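Local coordinates for DUF1460 domain-containing protein (Legionella pneumophila subsp. pneumophila, PDB 2IM9) that is of unknown function but belongs to an N-acetylmuramoyl-L-alanine amidase-like family of the papain-like peptidase clan and may cleave amide bonds of cell-wall peptidoglycan, at residues H135-I139 with D140-Y144. Sequence-based numbering, arbitrary orientation. Where two conformers were deposited one is given.
Sequences HFTSI and DWNNY
Phe-136 and Asp-140 join at the N-terminus of helix 137-147, which opens with a pi-type turn, a worked example of a first-turn side chain reaching back to hold the residue at the N-cap position. The backbone N of Phe-136, the N-cap residue, donates a nearly straight bond (165°) to OD2 of Asp-140 at 3.0 Å, meeting the oxygen on its anti side and 21° out of the carboxylate plane. CG of Asp-140 lies anti to its own carbonyl carbon (chi1 -65°), hence beside its backbone N, on the side facing back toward Phe-136; the same OD2 sits at the edge of the Phe-136 ring, 3.6 Å from CD2. O of Phe-136 takes an alpha-type bond from N of Asp-140 and a pi-type bond from N of Trp-141, on opposite faces of its carbonyl plane. The i to i+5 pattern continues from Asn-142 N to Thr-137 O (2.7 Å) and from Asn-143 N to Ser-138 O (3.2 Å). The tight part is enclosed from several directions: the Ser-138 side chain packs against strands 214-223 and 264-275, its OG hydrogen-bonded to Asp-265, while on another side the Trp-141 indole touches helix 95-107, its NE1 bonded to Asn-100. At the N-terminus Phe-136 meets Trp-179 edge-to-face, and OD1 of buried Asp-140 forms a salt bridge with Lys-176 that would be expected to favour its charged form. Ile-139, Asn-143 and Tyr-144 form the less buried side. The Ile-139 side chain lies alongside that of Asp-140, pointing the same way, with CD1 3.9 Å from OD1. Marking the edge between the two parts, a single water donates both to that OD1, at 2.8 Å, and to the backbone O of Ile-139, at 2.9 Å.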
ATOM      1  N   HIS A 135      -3.403  -7.579  -4.632  1.00 13.90           N
ATOM      2  CA  HIS A 135      -4.404  -6.544  -4.929  1.00 14.01           C
ATOM      3  C   HIS A 135      -5.118  -5.957  -3.715  1.00 14.64           C
ATOM      4  O   HIS A 135      -5.384  -4.752  -3.666  1.00 14.88           O
ATOM      5  CB  HIS A 135      -5.471  -7.084  -5.890  1.00 13.91           C
ATOM      6  CG  HIS A 135      -4.943  -7.412  -7.246  1.00 14.62           C
ATOM      7  ND1 HIS A 135      -4.604  -6.443  -8.170  1.00 13.41           N
ATOM      8  CD2 HIS A 135      -4.708  -8.604  -7.838  1.00 14.96           C
ATOM      9  CE1 HIS A 135      -4.162  -7.034  -9.268  1.00 15.70           C
ATOM     10  NE2 HIS A 135      -4.227  -8.345  -9.095  1.00 14.36           N
ATOM     11  N   PHE A 136      -5.465  -6.818  -2.759  1.00 13.92           N
ATOM     12  CA  PHE A 136      -6.242  -6.371  -1.599  1.00 14.09           C
ATOM     13  C   PHE A 136      -5.334  -6.123  -0.409  1.00 13.49           C
ATOM     14  O   PHE A 136      -4.620  -7.014   0.058  1.00 13.81           O
ATOM     15  CB  PHE A 136      -7.330  -7.381  -1.256  1.00 14.40           C
ATOM     16  CG  PHE A 136      -8.410  -7.451  -2.291  1.00 14.15           C
ATOM     17  CD1 PHE A 136      -9.509  -6.605  -2.208  1.00 14.79           C
ATOM     18  CD2 PHE A 136      -8.307  -8.329  -3.369  1.00 13.88           C
ATOM     19  CE1 PHE A 136     -10.507  -6.633  -3.171  1.00 15.61           C
ATOM     20  CE2 PHE A 136      -9.311  -8.371  -4.365  1.00 14.66           C
ATOM     21  CZ  PHE A 136     -10.412  -7.518  -4.261  1.00 15.11           C
ATOM     22  N   THR A 137      -5.349  -4.896   0.066  1.00 13.93           N
ATOM     23  CA  THR A 137      -4.471  -4.505   1.166  1.00 13.85           C
ATOM     24  C   THR A 137      -4.596  -5.401   2.394  1.00 14.07           C
ATOM     25  O   THR A 137      -3.580  -5.707   3.050  1.00 13.70           O
ATOM     26  CB  THR A 137      -4.664  -3.015   1.494  1.00 14.93           C
ATOM     27  OG1 THR A 137      -4.475  -2.282   0.272  1.00 15.18           O
ATOM     28  CG2 THR A 137      -3.631  -2.540   2.507  1.00 14.59           C
ATOM     29  N   SER A 138      -5.809  -5.825   2.722  1.00 13.93           N
ATOM     30  CA  SER A 138      -5.971  -6.639   3.937  1.00 15.01           C
ATOM     31  C   SER A 138      -5.609  -8.102   3.697  1.00 15.18           C
ATOM     32  O   SER A 138      -4.586  -8.598   4.208  1.00 15.15           O
ATOM     33  CB  SER A 138      -7.380  -6.494   4.516  1.00 14.11           C
ATOM     34  OG  SER A 138      -8.368  -6.896   3.591  1.00 15.84           O
ATOM     35  N   ILE A 139      -6.419  -8.790   2.898  1.00 15.11           N
ATOM     36  CA  ILE A 139      -6.318 -10.246   2.815  1.00 15.82           C
ATOM     37  C   ILE A 139      -5.142 -10.739   1.976  1.00 15.93           C
ATOM     38  O   ILE A 139      -4.731 -11.905   2.092  1.00 15.96           O
ATOM     39  CB  ILE A 139      -7.652 -10.871   2.341  1.00 15.59           C
ATOM     40  CG1 ILE A 139      -8.050 -10.313   0.986  1.00 18.18           C
ATOM     41  CG2 ILE A 139      -8.758 -10.605   3.365  1.00 18.26           C
ATOM     42  CD1 ILE A 139      -8.326 -11.374  -0.015  1.00 23.90           C
ATOM     43  N   ASP A 140      -4.602  -9.856   1.127  1.00 15.19           N
ATOM     44  CA  ASP A 140      -3.386 -10.178   0.377  1.00 14.95           C
ATOM     45  C   ASP A 140      -2.155  -9.530   1.013  1.00 15.08           C
ATOM     46  O   ASP A 140      -1.282 -10.212   1.542  1.00 15.85           O
ATOM     47  CB  ASP A 140      -3.481  -9.715  -1.076  1.00 14.87           C
ATOM     48  CG  ASP A 140      -4.553 -10.430  -1.868  1.00 15.93           C
ATOM     49  OD1 ASP A 140      -4.805 -11.634  -1.638  1.00 16.61           O
ATOM     50  OD2 ASP A 140      -5.112  -9.775  -2.763  1.00 15.77           O
ATOM     51  N   TRP A 141      -2.076  -8.203   0.946  1.00 14.55           N
ATOM     52  CA  TRP A 141      -0.820  -7.510   1.248  1.00 14.19           C
ATOM     53  C   TRP A 141      -0.457  -7.598   2.719  1.00 13.18           C
ATOM     54  O   TRP A 141       0.657  -8.053   3.062  1.00 14.27           O
ATOM     55  CB  TRP A 141      -0.899  -6.040   0.809  1.00 14.58           C
ATOM     56  CG  TRP A 141       0.430  -5.317   0.773  1.00 14.62           C
ATOM     57  CD1 TRP A 141       1.380  -5.390  -0.216  1.00 15.75           C
ATOM     58  CD2 TRP A 141       0.919  -4.360   1.726  1.00 15.03           C
ATOM     59  NE1 TRP A 141       2.447  -4.573   0.086  1.00 15.74           N
ATOM     60  CE2 TRP A 141       2.196  -3.933   1.275  1.00 15.27           C
ATOM     61  CE3 TRP A 141       0.420  -3.851   2.925  1.00 14.43           C
ATOM     62  CZ2 TRP A 141       2.967  -2.999   1.975  1.00 15.44           C
ATOM     63  CZ3 TRP A 141       1.186  -2.918   3.632  1.00 15.12           C
ATOM     64  CH2 TRP A 141       2.449  -2.494   3.145  1.00 16.01           C
ATOM     65  N   ASN A 142      -1.360  -7.148   3.595  1.00 12.70           N
ATOM     66  CA  ASN A 142      -1.099  -7.274   5.034  1.00 13.96           C
ATOM     67  C   ASN A 142      -0.824  -8.741   5.395  1.00 15.10           C
ATOM     68  O   ASN A 142       0.162  -9.051   6.071  1.00 15.03           O
ATOM     69  CB  ASN A 142      -2.296  -6.797   5.856  1.00 14.51           C
ATOM     70  CG  ASN A 142      -2.438  -5.290   5.895  1.00 15.21           C
ATOM     71  OD1 ASN A 142      -1.600  -4.543   5.383  1.00 15.87           O
ATOM     72  ND2 ASN A 142      -3.502  -4.832   6.539  1.00 15.48           N
ATOM     73  N   ASN A 143      -1.700  -9.637   4.955  1.00 15.78           N
ATOM     74  CA  ASN A 143      -1.597 -11.049   5.340  1.00 17.73           C
ATOM     75  C   ASN A 143      -0.249 -11.664   4.954  1.00 17.76           C
ATOM     76  O   ASN A 143       0.476 -12.202   5.809  1.00 18.68           O
ATOM     77  CB  ASN A 143      -2.759 -11.830   4.720  1.00 18.71           C
ATOM     78  CG  ASN A 143      -2.661 -13.312   4.978  1.00 23.39           C
ATOM     79  OD1 ASN A 143      -2.742 -13.755   6.115  1.00 25.52           O
ATOM     80  ND2 ASN A 143      -2.458 -14.085   3.912  1.00 28.46           N
ATOM     81  N   TYR A 144       0.095 -11.544   3.678  1.00 17.65           N
ATOM     82  CA  TYR A 144       1.318 -12.158   3.164  0.50 18.04           C
ATOM     83  C   TYR A 144       2.580 -11.497   3.688  1.00 18.51           C
ATOM     84  O   TYR A 144       3.565 -12.192   3.987  1.00 18.56           O
ATOM     85  CB  TYR A 144       1.310 -12.247   1.632  0.50 18.73           C
ATOM     86  CG  TYR A 144       0.326 -13.273   1.120  0.50 18.59           C
ATOM     87  CD1 TYR A 144       0.382 -14.598   1.561  0.50 19.82           C
ATOM     88  CD2 TYR A 144      -0.667 -12.924   0.210  0.50 18.90           C
ATOM     89  CE1 TYR A 144      -0.530 -15.545   1.114  0.50 20.14           C
ATOM     90  CE2 TYR A 144      -1.588 -13.865  -0.243  0.50 20.66           C
ATOM     91  CZ  TYR A 144      -1.511 -15.174   0.215  0.50 20.36           C
ATOM     92  OH  TYR A 144      -2.400 -16.115  -0.229  0.50 19.38           O
TER
HETATM   93  O   HOH W   1      -5.226 -13.821  -0.008  1.00 38.40           O